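Local atomic coordinates of universal stress protein (Burkholderia pseudomallei, PDB entry 4WNY), a protein that probably takes part in stress responses and may bind a nucleotide, as some other members of the universal stress protein A family do. Residues Asp24-Leu29 with Leu115-Thr120; Ser133-Leu138 with Val146-Ala151. All blocks are in the same frame, centred on the assembly; numbering follows the deposited sequence.

Contact 1: residues Asp24-Leu29 with Leu115-Thr120; sequences DAALEL and LIVMGT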
ATOM      1  N   ASP A  24      -0.037   1.326  13.773  1.00 38.06           N
ATOM      2  CA  ASP A  24       0.923   2.390  14.042  1.00 41.42           C
ATOM      3  C   ASP A  24       1.357   3.075  12.751  1.00 41.75           C
ATOM      4  O   ASP A  24       1.611   4.279  12.729  1.00 43.76           O
ATOM      5  CB  ASP A  24       2.145   1.841  14.780  1.00 45.21           C
ATOM      6  CG  ASP A  24       1.833   1.444  16.210  1.00 48.85           C
ATOM      7  OD1 ASP A  24       0.777   1.863  16.731  1.00 46.97           O
ATOM      8  OD2 ASP A  24       2.649   0.717  16.815  1.00 53.28           O
ATOM      9  N   ALA A  25       1.438   2.295  11.677  1.00 39.66           N
ATOM     10  CA  ALA A  25       1.802   2.828  10.371  1.00 38.69           C
ATOM     11  C   ALA A  25       0.649   3.626   9.773  1.00 36.19           C
ATOM     12  O   ALA A  25       0.853   4.701   9.208  1.00 35.38           O
ATOM     13  CB  ALA A  25       2.214   1.704   9.436  1.00 38.90           C
ATOM     14  N   ALA A  26      -0.562   3.090   9.905  1.00 32.64           N
ATOM     15  CA  ALA A  26      -1.761   3.758   9.410  1.00 31.28           C
ATOM     16  C   ALA A  26      -2.010   5.054  10.174  1.00 32.78           C
ATOM     17  O   ALA A  26      -2.444   6.050   9.596  1.00 32.24           O
ATOM     18  CB  ALA A  26      -2.967   2.836   9.516  1.00 29.81           C
ATOM     19  N   LEU A  27      -1.730   5.032  11.474  1.00 33.11           N
ATOM     20  CA  LEU A  27      -1.855   6.224  12.304  1.00 35.99           C
ATOM     21  C   LEU A  27      -0.882   7.306  11.862  1.00 38.65           C
ATOM     22  O   LEU A  27      -1.263   8.465  11.699  1.00 40.07           O
ATOM     23  CB  LEU A  27      -1.616   5.889  13.777  1.00 37.79           C
ATOM     24  CG  LEU A  27      -2.849   5.775  14.669  1.00 39.99           C
ATOM     25  CD1 LEU A  27      -2.425   5.545  16.103  1.00 43.07           C
ATOM     26  CD2 LEU A  27      -3.702   7.024  14.562  1.00 40.42           C
ATOM     27  N   GLU A  28       0.376   6.917  11.678  1.00 40.35           N
ATOM     28  CA  GLU A  28       1.420   7.843  11.257  1.00 41.58           C
ATOM     29  C   GLU A  28       1.078   8.480   9.918  1.00 39.80           C
ATOM     30  O   GLU A  28       1.323   9.665   9.701  1.00 42.81           O
ATOM     31  CB  GLU A  28       2.770   7.127  11.167  1.00 43.02           C
ATOM     32  N   LEU A  29       0.507   7.681   9.023  1.00 37.29           N
ATOM     33  CA  LEU A  29       0.079   8.173   7.721  1.00 36.96           C
ATOM     34  C   LEU A  29      -1.116   9.106   7.865  1.00 35.45           C
ATOM     35  O   LEU A  29      -1.185  10.146   7.212  1.00 35.51           O
ATOM     36  CB  LEU A  29      -0.273   7.010   6.795  1.00 36.09           C
ATOM     37  CG  LEU A  29      -0.635   7.392   5.362  1.00 38.63           C
ATOM     38  CD1 LEU A  29       0.603   7.851   4.618  1.00 39.49           C
ATOM     39  CD2 LEU A  29      -1.296   6.230   4.645  1.00 37.86           C
ATOM     40  N   LEU A 115      -8.578   3.925   0.980  1.00 36.62           N
ATOM     41  CA  LEU A 115      -7.358   3.162   1.220  1.00 33.06           C
ATOM     42  C   LEU A 115      -7.563   2.110   2.304  1.00 32.29           C
ATOM     43  O   LEU A 115      -8.190   2.377   3.329  1.00 29.44           O
ATOM     44  CB  LEU A 115      -6.212   4.094   1.618  1.00 30.33           C
ATOM     45  CG  LEU A 115      -4.895   3.414   2.003  1.00 29.87           C
ATOM     46  CD1 LEU A 115      -4.308   2.663   0.813  1.00 31.09           C
ATOM     47  CD2 LEU A 115      -3.903   4.430   2.553  1.00 27.98           C
ATOM     48  N   ILE A 116      -7.029   0.915   2.070  1.00 33.24           N
ATOM     49  CA  ILE A 116      -7.068  -0.153   3.061  1.00 31.86           C
ATOM     50  C   ILE A 116      -5.658  -0.533   3.496  1.00 32.13           C
ATOM     51  O   ILE A 116      -4.812  -0.874   2.667  1.00 33.48           O
ATOM     52  CB  ILE A 116      -7.782  -1.406   2.522  1.00 33.99           C
ATOM     53  CG1 ILE A 116      -9.254  -1.104   2.243  1.00 35.99           C
ATOM     54  CG2 ILE A 116      -7.653  -2.560   3.509  1.00 32.73           C
ATOM     55  CD1 ILE A 116     -10.020  -2.289   1.699  1.00 38.40           C
ATOM     56  N   VAL A 117      -5.410  -0.473   4.799  1.00 30.09           N
ATOM     57  CA  VAL A 117      -4.099  -0.790   5.346  1.00 32.20           C
ATOM     58  C   VAL A 117      -4.120  -2.152   6.034  1.00 33.59           C
ATOM     59  O   VAL A 117      -4.999  -2.425   6.850  1.00 33.39           O
ATOM     60  CB  VAL A 117      -3.640   0.295   6.342  1.00 31.01           C
ATOM     61  CG1 VAL A 117      -2.365  -0.131   7.055  1.00 31.01           C
ATOM     62  CG2 VAL A 117      -3.445   1.622   5.620  1.00 26.45           C
ATOM     63  N   MET A 118      -3.159  -3.005   5.694  1.00 35.10           N
ATOM     64  CA  MET A 118      -3.094  -4.351   6.252  1.00 39.80           C
ATOM     65  C   MET A 118      -1.698  -4.722   6.726  1.00 41.97           C
ATOM     66  O   MET A 118      -0.700  -4.304   6.139  1.00 44.21           O
ATOM     67  CB  MET A 118      -3.556  -5.379   5.220  1.00 47.06           C
ATOM     68  CG  MET A 118      -4.958  -5.904   5.445  1.00 54.30           C
ATOM     69  SD  MET A 118      -5.336  -7.194   4.253  1.00 63.90           S
ATOM     70  CE  MET A 118      -4.705  -6.415   2.771  1.00 65.14           C
ATOM     71  N   GLY A 119      -1.636  -5.521   7.786  1.00 42.83           N
ATOM     72  CA  GLY A 119      -0.378  -6.073   8.249  1.00 44.40           C
ATOM     73  C   GLY A 119      -0.133  -7.416   7.590  1.00 47.50           C
ATOM     74  O   GLY A 119      -1.051  -8.226   7.465  1.00 48.57           O
ATOM     75  N   THR A 120       1.101  -7.653   7.157  1.00 50.59           N
ATOM     76  CA  THR A 120       1.441  -8.903   6.487  1.00 55.72           C
ATOM     77  C   THR A 120       2.701  -9.531   7.073  1.00 59.28           C
ATOM     78  O   THR A 120       3.258  -9.036   8.052  1.00 56.94           O
ATOM     79  CB  THR A 120       1.642  -8.696   4.971  1.00 57.47           C
ATOM     80  OG1 THR A 120       2.612  -7.663   4.750  1.00 56.81           O
ATOM     81  CG2 THR A 120       0.333  -8.302   4.304  1.00 57.30           C
TER
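Ala26 on helix 17-32 sets its methyl against Val117 of strand 115-120, where the two backbones come nearest, 6.5 Å between their CA atoms. From CB outward, Val117 offers all three of its side-chain carbons to that methyl: CB lies 4.1 Å from Ala26 CB. CG1, placed anti to the backbone N (chi1 172°), closes to 3.9 Å from that same Ala26 CB, and CG2, the branch lying beside the backbone N, stops 4.1 Å from it. All three carbons are therefore almost equally far from one methyl, which sits over the triangle formed by CB, CG1 and CG2. The helix can come close here because alanine puts just a single carbon between it and the strand.

One turn further along the helix and two residues back on the strand, a second pair closes the gap in another way. The end of Leu29 meets the end of Leu115, CD2 of Leu29 lying 3.8 Å from CD2 of Leu115. With CG anti to the backbone N in both residues (chi1 -175° in Leu29, 176° in Leu115), the extended side chains bridge the wider gap between helix and strand at this point. Leu115 CD2 also packs beside Val117 CG2, 4.2 Å away, which joins the two strand residues into one greasy surface.

No hydrogen bond crosses this contact, and all four residues are buried. Val11 and Ile9 of strand 8-13 extend the same apolar face, while Tyr6 of the second subunit packs on Leu29 and hydrogen-bonds to the backbone O of Ala25. This is the helix-on-sheet layer of an alpha/beta fold of the HUP clan: the helix following the first strand lies over the parallel sheet and also touches that strand's neighbour, 115-120.

Contact 2: residues Ser133-Leu138 with Val146-Ala151; sequences SVAERL and VLMIPA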
ATOM      1  N   SER A 133      -2.731 -14.151   2.648  1.00 75.22           N
ATOM      2  CA  SER A 133      -3.799 -14.743   1.849  1.00 76.66           C
ATOM      3  C   SER A 133      -4.929 -13.740   1.643  1.00 73.09           C
ATOM      4  O   SER A 133      -5.337 -13.477   0.512  1.00 73.54           O
ATOM      5  CB  SER A 133      -4.325 -16.017   2.515  1.00 78.61           C
ATOM      6  OG  SER A 133      -5.138 -16.762   1.622  1.00 82.17           O
ATOM      7  N   VAL A 134      -5.432 -13.185   2.742  1.00 69.62           N
ATOM      8  CA  VAL A 134      -6.423 -12.118   2.679  1.00 67.73           C
ATOM      9  C   VAL A 134      -5.818 -10.911   1.966  1.00 64.93           C
ATOM     10  O   VAL A 134      -6.488 -10.230   1.185  1.00 62.90           O
ATOM     11  CB  VAL A 134      -6.921 -11.724   4.089  1.00 66.68           C
ATOM     12  CG1 VAL A 134      -5.756 -11.648   5.069  1.00 66.36           C
ATOM     13  CG2 VAL A 134      -7.698 -10.413   4.050  1.00 64.51           C
ATOM     14  N   ALA A 135      -4.535 -10.670   2.220  1.00 64.20           N
ATOM     15  CA  ALA A 135      -3.800  -9.618   1.535  1.00 64.45           C
ATOM     16  C   ALA A 135      -3.649  -9.953   0.058  1.00 67.57           C
ATOM     17  O   ALA A 135      -3.833  -9.094  -0.805  1.00 67.22           O
ATOM     18  CB  ALA A 135      -2.440  -9.417   2.176  1.00 64.01           C
ATOM     19  N   GLU A 136      -3.320 -11.211  -0.225  1.00 69.24           N
ATOM     20  CA  GLU A 136      -3.205 -11.686  -1.599  1.00 71.99           C
ATOM     21  C   GLU A 136      -4.552 -11.609  -2.307  1.00 72.05           C
ATOM     22  O   GLU A 136      -4.616 -11.387  -3.515  1.00 74.29           O
ATOM     23  CB  GLU A 136      -2.672 -13.119  -1.631  1.00 75.89           C
ATOM     24  N   ARG A 137      -5.626 -11.790  -1.545  1.00 69.51           N
ATOM     25  CA  ARG A 137      -6.978 -11.697  -2.083  1.00 68.32           C
ATOM     26  C   ARG A 137      -7.297 -10.266  -2.497  1.00 64.80           C
ATOM     27  O   ARG A 137      -7.624 -10.005  -3.654  1.00 64.76           O
ATOM     28  CB  ARG A 137      -8.000 -12.192  -1.058  1.00 66.89           C
ATOM     29  N   LEU A 138      -7.190  -9.346  -1.540  1.00 61.35           N
ATOM     30  CA  LEU A 138      -7.450  -7.926  -1.766  1.00 60.57           C
ATOM     31  C   LEU A 138      -6.618  -7.351  -2.909  1.00 62.01           C
ATOM     32  O   LEU A 138      -7.075  -6.468  -3.635  1.00 61.32           O
ATOM     33  CB  LEU A 138      -7.189  -7.132  -0.482  1.00 57.00           C
ATOM     34  CG  LEU A 138      -8.390  -6.968   0.455  1.00 56.57           C
ATOM     35  CD1 LEU A 138      -7.974  -6.616   1.854  1.00 53.66           C
ATOM     36  CD2 LEU A 138      -9.319  -5.903  -0.065  1.00 56.69           C
ATOM     37  N   VAL A 146      -4.538  -0.714  -1.713  1.00 36.58           N
ATOM     38  CA  VAL A 146      -4.161  -1.482  -0.528  1.00 37.02           C
ATOM     39  C   VAL A 146      -2.705  -1.228  -0.131  1.00 34.76           C
ATOM     40  O   VAL A 146      -1.808  -1.259  -0.974  1.00 36.03           O
ATOM     41  CB  VAL A 146      -4.361  -2.998  -0.751  1.00 39.54           C
ATOM     42  CG1 VAL A 146      -3.980  -3.769   0.494  1.00 38.82           C
ATOM     43  CG2 VAL A 146      -5.798  -3.305  -1.147  1.00 40.32           C
ATOM     44  N   LEU A 147      -2.480  -0.983   1.156  1.00 32.90           N
ATOM     45  CA  LEU A 147      -1.140  -0.745   1.676  1.00 35.08           C
ATOM     46  C   LEU A 147      -0.693  -1.888   2.579  1.00 34.88           C
ATOM     47  O   LEU A 147      -1.279  -2.118   3.637  1.00 32.90           O
ATOM     48  CB  LEU A 147      -1.092   0.580   2.442  1.00 33.68           C
ATOM     49  CG  LEU A 147       0.239   0.957   3.095  1.00 34.57           C
ATOM     50  CD1 LEU A 147       1.365   0.957   2.073  1.00 31.25           C
ATOM     51  CD2 LEU A 147       0.144   2.305   3.801  1.00 33.09           C
ATOM     52  N   MET A 148       0.352  -2.594   2.161  1.00 38.17           N
ATOM     53  CA  MET A 148       0.865  -3.728   2.921  1.00 42.49           C
ATOM     54  C   MET A 148       2.012  -3.328   3.842  1.00 41.20           C
ATOM     55  O   MET A 148       3.026  -2.804   3.381  1.00 41.49           O
ATOM     56  CB  MET A 148       1.344  -4.830   1.975  1.00 49.83           C
ATOM     57  CG  MET A 148       0.508  -5.006   0.716  1.00 57.28           C
ATOM     58  SD  MET A 148      -1.047  -5.884   0.962  1.00 62.82           S
ATOM     59  CE  MET A 148      -1.526  -6.181  -0.742  1.00 65.35           C
ATOM     60  N   ILE A 149       1.863  -3.583   5.138  1.00 41.10           N
ATOM     61  CA  ILE A 149       2.960  -3.363   6.075  1.00 41.99           C
ATOM     62  C   ILE A 149       3.425  -4.699   6.640  1.00 43.26           C
ATOM     63  O   ILE A 149       2.687  -5.365   7.367  1.00 43.64           O
ATOM     64  CB  ILE A 149       2.570  -2.414   7.234  1.00 42.87           C
ATOM     65  CG1 ILE A 149       2.452  -0.971   6.730  1.00 44.38           C
ATOM     66  CG2 ILE A 149       3.595  -2.501   8.364  1.00 42.45           C
ATOM     67  CD1 ILE A 149       1.133  -0.649   6.078  1.00 44.81           C
ATOM     68  N   PRO A 150       4.650  -5.106   6.279  1.00 45.12           N
ATOM     69  CA  PRO A 150       5.291  -6.315   6.804  1.00 47.65           C
ATOM     70  C   PRO A 150       5.625  -6.181   8.288  1.00 49.00           C
ATOM     71  O   PRO A 150       5.770  -5.062   8.781  1.00 48.35           O
ATOM     72  CB  PRO A 150       6.569  -6.429   5.963  1.00 48.31           C
ATOM     73  CG  PRO A 150       6.299  -5.611   4.734  1.00 47.84           C
ATOM     74  CD  PRO A 150       5.451  -4.480   5.213  1.00 43.94           C
ATOM     75  N   ALA A 151       5.747  -7.306   8.987  1.00 51.60           N
ATOM     76  CA  ALA A 151       6.030  -7.294  10.420  1.00 53.06           C
ATOM     77  C   ALA A 151       7.419  -6.737  10.711  1.00 55.59           C
ATOM     78  O   ALA A 151       8.382  -7.068  10.024  1.00 58.91           O
ATOM     79  CB  ALA A 151       5.893  -8.691  10.996  1.00 54.70           C
TER
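This is an apolar helix-on-strand contact at the edge of the chain's own sheet, where helix 134-141 packs on the strand that follows it, 146-150. Two pairs carry it, one helical turn apart. Met148 bends at chi2 (-77°), and the turn carries its sulfur over to the helix: SD lies 4.0 Å from Ala135 CB, and the terminal CE rests 3.7 Å from the carbonyl O of Ala135. Thioether and methyl thus span a backbone separation of 7.6 Å between the CA atoms of Ala135 and Met148. The helix is the connection of a beta-alpha-beta crossover, running between the parallel neighbours 115-120 and 146-150.

Two residues earlier on the strand, Val146 meets Leu138 with a single branch. CG2, beside the backbone N, approaches Leu138 CB to 4.1 Å, so the leucine is touched at its base. Leu138 also packs on Met118 of strand 115-120 and on Leu104 of helix 100-111. On its outer side, strand 146-150 pairs antiparallel with a strand of the second subunit, and Met148 packs on Met148 of that subunit.

Both segments of contact 1 precede those of contact 2 in the chain, and the two centres lie 10 Å apart. They share one parallel sheet, in which strands 115-120 and 146-150 are neighbours, joined by backbone hydrogen bonds such as the probable one from Leu147 N to Ile116 O (2.8 Å). Helices 17-32 and 134-141 cover opposite faces of it: Val117 faces the first, Met118 the second. Both contacts also reach the second subunit. The sequence from Gly119 to Ser133 fits the G-2X-G-9X-G(S/T) pattern of nucleotide-binding family members; this connection is largely missing from the model, so a phosphate-binding loop there is inferred from the pattern alone.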